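Local coordinates for structural protein VP1 (Trichodysplasia spinulosa-associated polyomavirus, PDB 4U62), which forms the pentameric building block of the viral capsid and binds the sialic acid N-acetyl-alpha-neuraminic acid at its surface loops, at residues His109-Arg114 and Val254-Asp259; Gly63-Tyr68 and Pro187-Cys192. One frame throughout, in Å; residues are numbered along the deposited sequence.

How the interactions relate
Both contacts join loop segments of one VP1 subunit, and in sequence their segments alternate. Within the chain they do not touch: their centres lie 24 Å apart and their nearest atoms about 10 Å. Interaction 1 joins two loops far from the centre of the subunit, and its Arg-114 reaches the bound N-acetyl-alpha-neuraminic acid. Interaction 2 is deeper: its centre is 10 Å from the centre of the chain, against 28 Å for interaction 1. They meet between subunits of the pentamer: His-109, from the segment 109-114 of one copy, hydrogen-bonds Glu-189, from the segment 187-192 of a neighbouring copy. The sialic acid is itself shared, since that neighbour also hydrogen-bonds it.

Interaction 1: residues His109-Arg114 and Val254-Asp259; sequences HMATKR and VGKDGD. With SIA (N-acetyl-alpha-neuraminic acid), chain L.
Two lysine chains, aimed by their inner torsions, clasp the loop 109-114 to the turn 254-259. In Lys-113, chi1 (-89°) sets CG beside the backbone N and anti to the carbonyl carbon, and an extended chi2 then lays CG and CD on the turn; Lys-256 folds at chi2 (-104°), which lays its chain back over Ala-111 and Thr-112. The turn, type I from Gly-255 to Gly-258, connects the antiparallel strands 241-254 and 260-279 of the VP1 beta-sandwich. Gly-258 has the positive phi that glycine tolerates readily, and Gly-255 sits where a side chain would be crowded by the carbonyl of Asp-259.

The one direct hydrogen bond runs from Lys-113 N to Val-254 O (3.1 Å, 152° at the hydrogen). The side-chain carbon Thr-112 CB presses on that oxygen too, also at 3.1 Å. Beyond it, Lys-113 CG approaches Gly-255 O at 3.2 Å while its CD packs on Val-254 CG1 at 3.8 Å. A long aliphatic chain suits this place because it can lie along the branched valine and the turn carbonyls.

Lys-256 works in the reverse direction. Its CE comes within 4.1 Å of Ala-111 CB, a methyl small enough to let the chain pass close to the backbone. Two waters complete the join. One links Ala-111 O to Lys-256 N; the second donates to Thr-112 O at 2.7 Å and accepts from Lys-256 NZ at 3.0 Å.

Thr-50, Val-51 and Lys-59 of a neighbouring subunit also hydrogen-bond the sialic acid, so its site spans the subunit boundary. On this side Arg-114 brings the edge of its guanidinium to the sugar's glycerol tail, where NH1 donates to SIA O9 at 2.9 Å.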
# COMPACT_ATOMS: atom_id res chain seq x y z
N HIS A 109 -3.62 3.10 -27.96
CA HIS A 109 -4.08 3.40 -29.33
C HIS A 109 -4.77 2.22 -30.00
O HIS A 109 -5.09 2.32 -31.21
CB HIS A 109 -2.94 3.91 -30.22
CG HIS A 109 -1.78 2.98 -30.31
ND1 HIS A 109 -1.78 1.84 -31.09
CD2 HIS A 109 -0.58 3.02 -29.69
CE1 HIS A 109 -0.62 1.21 -30.93
NE2 HIS A 109 0.12 1.91 -30.09
N MET A 110 -5.00 1.14 -29.26
CA MET A 110 -5.73 -0.01 -29.84
C MET A 110 -7.20 0.34 -30.03
O MET A 110 -7.70 1.32 -29.49
CB MET A 110 -5.60 -1.25 -28.95
CG MET A 110 -4.20 -1.80 -28.94
SD MET A 110 -4.03 -3.33 -28.01
CE MET A 110 -4.37 -2.73 -26.36
N ALA A 111 -7.90 -0.47 -30.83
CA ALA A 111 -9.31 -0.25 -31.15
C ALA A 111 -10.18 -0.55 -29.93
O ALA A 111 -10.60 -1.68 -29.69
CB ALA A 111 -9.71 -1.12 -32.35
N THR A 112 -10.38 0.49 -29.12
CA THR A 112 -11.02 0.35 -27.81
C THR A 112 -12.00 1.51 -27.61
O THR A 112 -11.97 2.50 -28.35
CB THR A 112 -9.97 0.39 -26.67
OG1 THR A 112 -9.16 1.56 -26.81
CG2 THR A 112 -9.05 -0.82 -26.72
N LYS A 113 -12.81 1.41 -26.56
CA LYS A 113 -13.52 2.57 -26.05
C LYS A 113 -12.47 3.63 -25.66
O LYS A 113 -11.31 3.28 -25.32
CB LYS A 113 -14.37 2.22 -24.81
CG LYS A 113 -15.79 1.75 -25.10
CD LYS A 113 -16.64 1.57 -23.85
CE LYS A 113 -17.10 2.87 -23.23
NZ LYS A 113 -18.01 3.65 -24.13
N ARG A 114 -12.84 4.90 -25.72
CA ARG A 114 -11.88 5.94 -25.38
C ARG A 114 -12.45 6.98 -24.43
O ARG A 114 -13.67 7.10 -24.25
CB ARG A 114 -11.27 6.59 -26.65
CG ARG A 114 -12.24 7.29 -27.56
CD ARG A 114 -11.62 7.59 -28.93
NE ARG A 114 -10.43 8.44 -28.83
CZ ARG A 114 -9.76 8.95 -29.85
NH1 ARG A 114 -10.13 8.72 -31.11
NH2 ARG A 114 -8.70 9.71 -29.63
N VAL A 254 -11.25 -3.39 -23.40
CA VAL A 254 -12.60 -2.89 -23.61
C VAL A 254 -12.76 -2.43 -25.06
O VAL A 254 -12.20 -1.41 -25.46
CB VAL A 254 -12.92 -1.71 -22.68
CG1 VAL A 254 -14.37 -1.28 -22.85
CG2 VAL A 254 -12.66 -2.09 -21.22
N GLY A 255 -13.55 -3.18 -25.83
CA GLY A 255 -13.77 -2.84 -27.23
C GLY A 255 -14.64 -1.61 -27.44
O GLY A 255 -15.29 -1.13 -26.52
N LYS A 256 -14.66 -1.13 -28.69
CA LYS A 256 -15.40 0.07 -29.07
C LYS A 256 -16.83 0.11 -28.54
O LYS A 256 -17.31 1.14 -28.09
CB LYS A 256 -15.48 0.18 -30.60
CG LYS A 256 -14.12 0.34 -31.28
CD LYS A 256 -13.89 1.77 -31.75
CE LYS A 256 -12.44 1.99 -32.17
NZ LYS A 256 -12.21 3.42 -32.52
N ASP A 257 -17.51 -1.03 -28.62
CA ASP A 257 -18.92 -1.10 -28.26
C ASP A 257 -19.15 -1.58 -26.82
O ASP A 257 -20.29 -1.72 -26.39
CB ASP A 257 -19.65 -1.98 -29.28
CG ASP A 257 -19.66 -1.36 -30.67
OD1 ASP A 257 -19.95 -0.16 -30.77
OD2 ASP A 257 -19.37 -2.07 -31.65
N GLY A 258 -18.06 -1.77 -26.07
CA GLY A 258 -18.14 -2.14 -24.67
C GLY A 258 -17.93 -3.62 -24.42
O GLY A 258 -17.94 -4.05 -23.26
N ASP A 259 -17.75 -4.40 -25.48
CA ASP A 259 -17.44 -5.83 -25.37
C ASP A 259 -16.08 -5.96 -24.67
O ASP A 259 -15.17 -5.19 -24.96
CB ASP A 259 -17.33 -6.50 -26.75
CG ASP A 259 -18.56 -6.31 -27.63
OD1 ASP A 259 -19.63 -6.86 -27.31
OD2 ASP A 259 -18.45 -5.64 -28.69
C1 SIA L . -4.92 10.19 -38.03
C2 SIA L . -5.55 8.96 -38.65
C3 SIA L . -4.50 7.91 -39.00
C4 SIA L . -3.95 7.19 -37.77
C5 SIA L . -5.05 6.66 -36.85
C6 SIA L . -6.02 7.82 -36.54
C7 SIA L . -7.19 7.44 -35.65
C8 SIA L . -8.16 8.62 -35.48
C9 SIA L . -8.92 8.59 -34.15
C10 SIA L . -4.38 4.76 -35.41
C11 SIA L . -3.84 4.32 -34.06
N5 SIA L . -4.50 6.09 -35.62
O1A SIA L . -3.73 10.50 -38.31
O1B SIA L . -5.61 10.87 -37.24
O2 SIA L . -6.19 9.30 -39.89
O4 SIA L . -3.15 6.13 -38.28
O6 SIA L . -6.53 8.36 -37.78
O7 SIA L . -7.88 6.31 -36.17
O8 SIA L . -7.44 9.85 -35.51
O9 SIA L . -8.06 9.09 -33.11
O10 SIA L . -4.68 3.91 -36.25
O HOH W 1 -13.11 -2.58 -30.68
O HOH W 2 -12.85 4.54 -29.83

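Interaction 2: residues Gly63-Tyr68 and Pro187-Cys192; sequences GEIPTY and PVECWC
Tyr-68 OH donates to Trp-191 O over 2.7 Å, meeting the carbonyl modestly tilted from its plane. Ser-103 OG of a neighbouring subunit lies in hydrogen-bonding reach of this oxygen and of Val-188 O. The second direct bond is between backbones: Val-188 N gives its hydrogen to Pro-66 O at 3.1 Å, nearly straight at 168°. That bond needs no N-H from residue 66, so proline can serve while its ring packs against the sheet. Pro-66 O also accepts from a water (2.7 Å) that accepts from Glu-189 N (2.9 Å), and Pro-187 CA turns a C-H toward it. Thr-67 and Pro-187 form an isolated beta bridge.

The phenol of Tyr-68 swings beside its own backbone N (chi1 -66°), and its ring thereby lies across Val-188. Val-188 CG2 stands over one face, 3.9 Å from the centroid and only 6° off the normal, a well-centred CH-pi contact. The ring thus combines an apolar face for valine with a hydroxyl that reaches the carbonyl at its edge. Ile-65 CG2 rests on Pro-187 CB at 3.6 Å, a branched methyl against a constrained proline ring. Ile-65 CD1 meets Glu-189 OE1 at 3.4 Å, yet that carboxylate is satisfied elsewhere, by Tyr-153 and by His-109 of the neighbouring subunit.

The contact joins the large sheet's strands 129-136 and 241-254 (Val-188 packs on Phe-130 and Cys-247, Pro-66 on Ile-249, Tyr-68 on Met-132) to outer strand 191-193 of the small sheet, where Trp-191 meets Phe-144 of strand 141-144 edge-to-face; 63-68 leads into strand 69-74.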
# COMPACT_ATOMS: atom_id res chain seq x y z
N GLY A 63 -14.26 -20.60 -24.85
CA GLY A 63 -13.14 -19.67 -24.96
C GLY A 63 -13.25 -18.40 -24.16
O GLY A 63 -12.34 -17.58 -24.21
N GLU A 64 -14.32 -18.21 -23.38
CA GLU A 64 -14.38 -17.01 -22.55
C GLU A 64 -13.83 -17.19 -21.11
O GLU A 64 -13.88 -16.25 -20.35
CB GLU A 64 -15.80 -16.39 -22.52
CG GLU A 64 -16.84 -17.08 -21.66
CD GLU A 64 -18.10 -16.25 -21.53
OE1 GLU A 64 -19.13 -16.54 -22.22
OE2 GLU A 64 -18.08 -15.26 -20.77
N ILE A 65 -13.31 -18.37 -20.80
CA ILE A 65 -12.96 -18.81 -19.42
C ILE A 65 -11.45 -18.98 -19.28
O ILE A 65 -10.89 -19.87 -19.91
CB ILE A 65 -13.68 -20.20 -19.17
CG1 ILE A 65 -15.20 -20.01 -19.22
CG2 ILE A 65 -13.26 -20.85 -17.88
CD1 ILE A 65 -15.69 -18.95 -18.24
N PRO A 66 -10.77 -18.15 -18.46
CA PRO A 66 -9.35 -18.44 -18.23
C PRO A 66 -9.11 -19.76 -17.53
O PRO A 66 -9.88 -20.15 -16.64
CB PRO A 66 -8.90 -17.29 -17.32
CG PRO A 66 -9.84 -16.19 -17.68
CD PRO A 66 -11.16 -16.86 -17.87
N THR A 67 -8.01 -20.40 -17.86
CA THR A 67 -7.61 -21.66 -17.23
C THR A 67 -6.16 -21.56 -16.74
O THR A 67 -5.44 -20.63 -17.11
CB THR A 67 -7.70 -22.84 -18.23
OG1 THR A 67 -6.99 -22.50 -19.43
CG2 THR A 67 -9.15 -23.17 -18.58
N TYR A 68 -5.73 -22.51 -15.92
CA TYR A 68 -4.34 -22.56 -15.49
C TYR A 68 -3.40 -22.99 -16.60
O TYR A 68 -3.72 -23.86 -17.43
CB TYR A 68 -4.17 -23.52 -14.31
CG TYR A 68 -4.88 -23.03 -13.06
CD1 TYR A 68 -4.31 -22.04 -12.30
CD2 TYR A 68 -6.09 -23.57 -12.66
CE1 TYR A 68 -4.94 -21.58 -11.14
CE2 TYR A 68 -6.73 -23.11 -11.51
CZ TYR A 68 -6.18 -22.10 -10.77
OH TYR A 68 -6.78 -21.62 -9.61
N PRO A 187 -10.52 -24.62 -15.34
CA PRO A 187 -10.86 -23.21 -15.12
C PRO A 187 -10.44 -22.65 -13.77
O PRO A 187 -10.63 -23.28 -12.73
CB PRO A 187 -12.39 -23.20 -15.24
CG PRO A 187 -12.72 -24.41 -16.07
CD PRO A 187 -11.71 -25.44 -15.64
N VAL A 188 -9.93 -21.43 -13.79
CA VAL A 188 -9.57 -20.73 -12.56
C VAL A 188 -10.80 -20.50 -11.69
O VAL A 188 -10.72 -20.57 -10.44
CB VAL A 188 -8.83 -19.41 -12.94
CG1 VAL A 188 -8.55 -18.53 -11.76
CG2 VAL A 188 -7.55 -19.79 -13.68
N GLU A 189 -11.94 -20.26 -12.33
CA GLU A 189 -13.14 -19.85 -11.58
C GLU A 189 -13.69 -20.92 -10.67
O GLU A 189 -14.53 -20.64 -9.82
CB GLU A 189 -14.26 -19.41 -12.52
CG GLU A 189 -14.85 -20.53 -13.36
CD GLU A 189 -16.02 -20.06 -14.20
OE1 GLU A 189 -15.86 -19.00 -14.85
OE2 GLU A 189 -17.07 -20.76 -14.22
N CYS A 190 -13.31 -22.18 -10.91
CA CYS A 190 -13.85 -23.29 -10.09
C CYS A 190 -12.83 -24.23 -9.46
O CYS A 190 -13.22 -25.11 -8.69
CB CYS A 190 -14.89 -24.10 -10.85
SG CYS A 190 -14.26 -24.94 -12.34
N TRP A 191 -11.54 -24.02 -9.73
CA TRP A 191 -10.49 -24.83 -9.14
C TRP A 191 -9.48 -23.94 -8.49
O TRP A 191 -9.01 -23.00 -9.11
CB TRP A 191 -9.77 -25.66 -10.19
CG TRP A 191 -10.58 -26.72 -10.88
CD1 TRP A 191 -10.95 -26.75 -12.20
CD2 TRP A 191 -11.07 -27.95 -10.31
NE1 TRP A 191 -11.65 -27.88 -12.47
CE2 TRP A 191 -11.73 -28.65 -11.34
CE3 TRP A 191 -11.04 -28.52 -9.03
CZ2 TRP A 191 -12.33 -29.88 -11.13
CZ3 TRP A 191 -11.64 -29.76 -8.83
CH2 TRP A 191 -12.30 -30.42 -9.87
N CYS A 192 -9.13 -24.27 -7.24
CA CYS A 192 -8.15 -23.53 -6.46
C CYS A 192 -7.19 -24.52 -5.81
O CYS A 192 -7.46 -25.72 -5.75
CB CYS A 192 -8.84 -22.67 -5.40
SG CYS A 192 -9.77 -23.59 -4.17
O HOH W 3 -12.03 -19.40 -15.14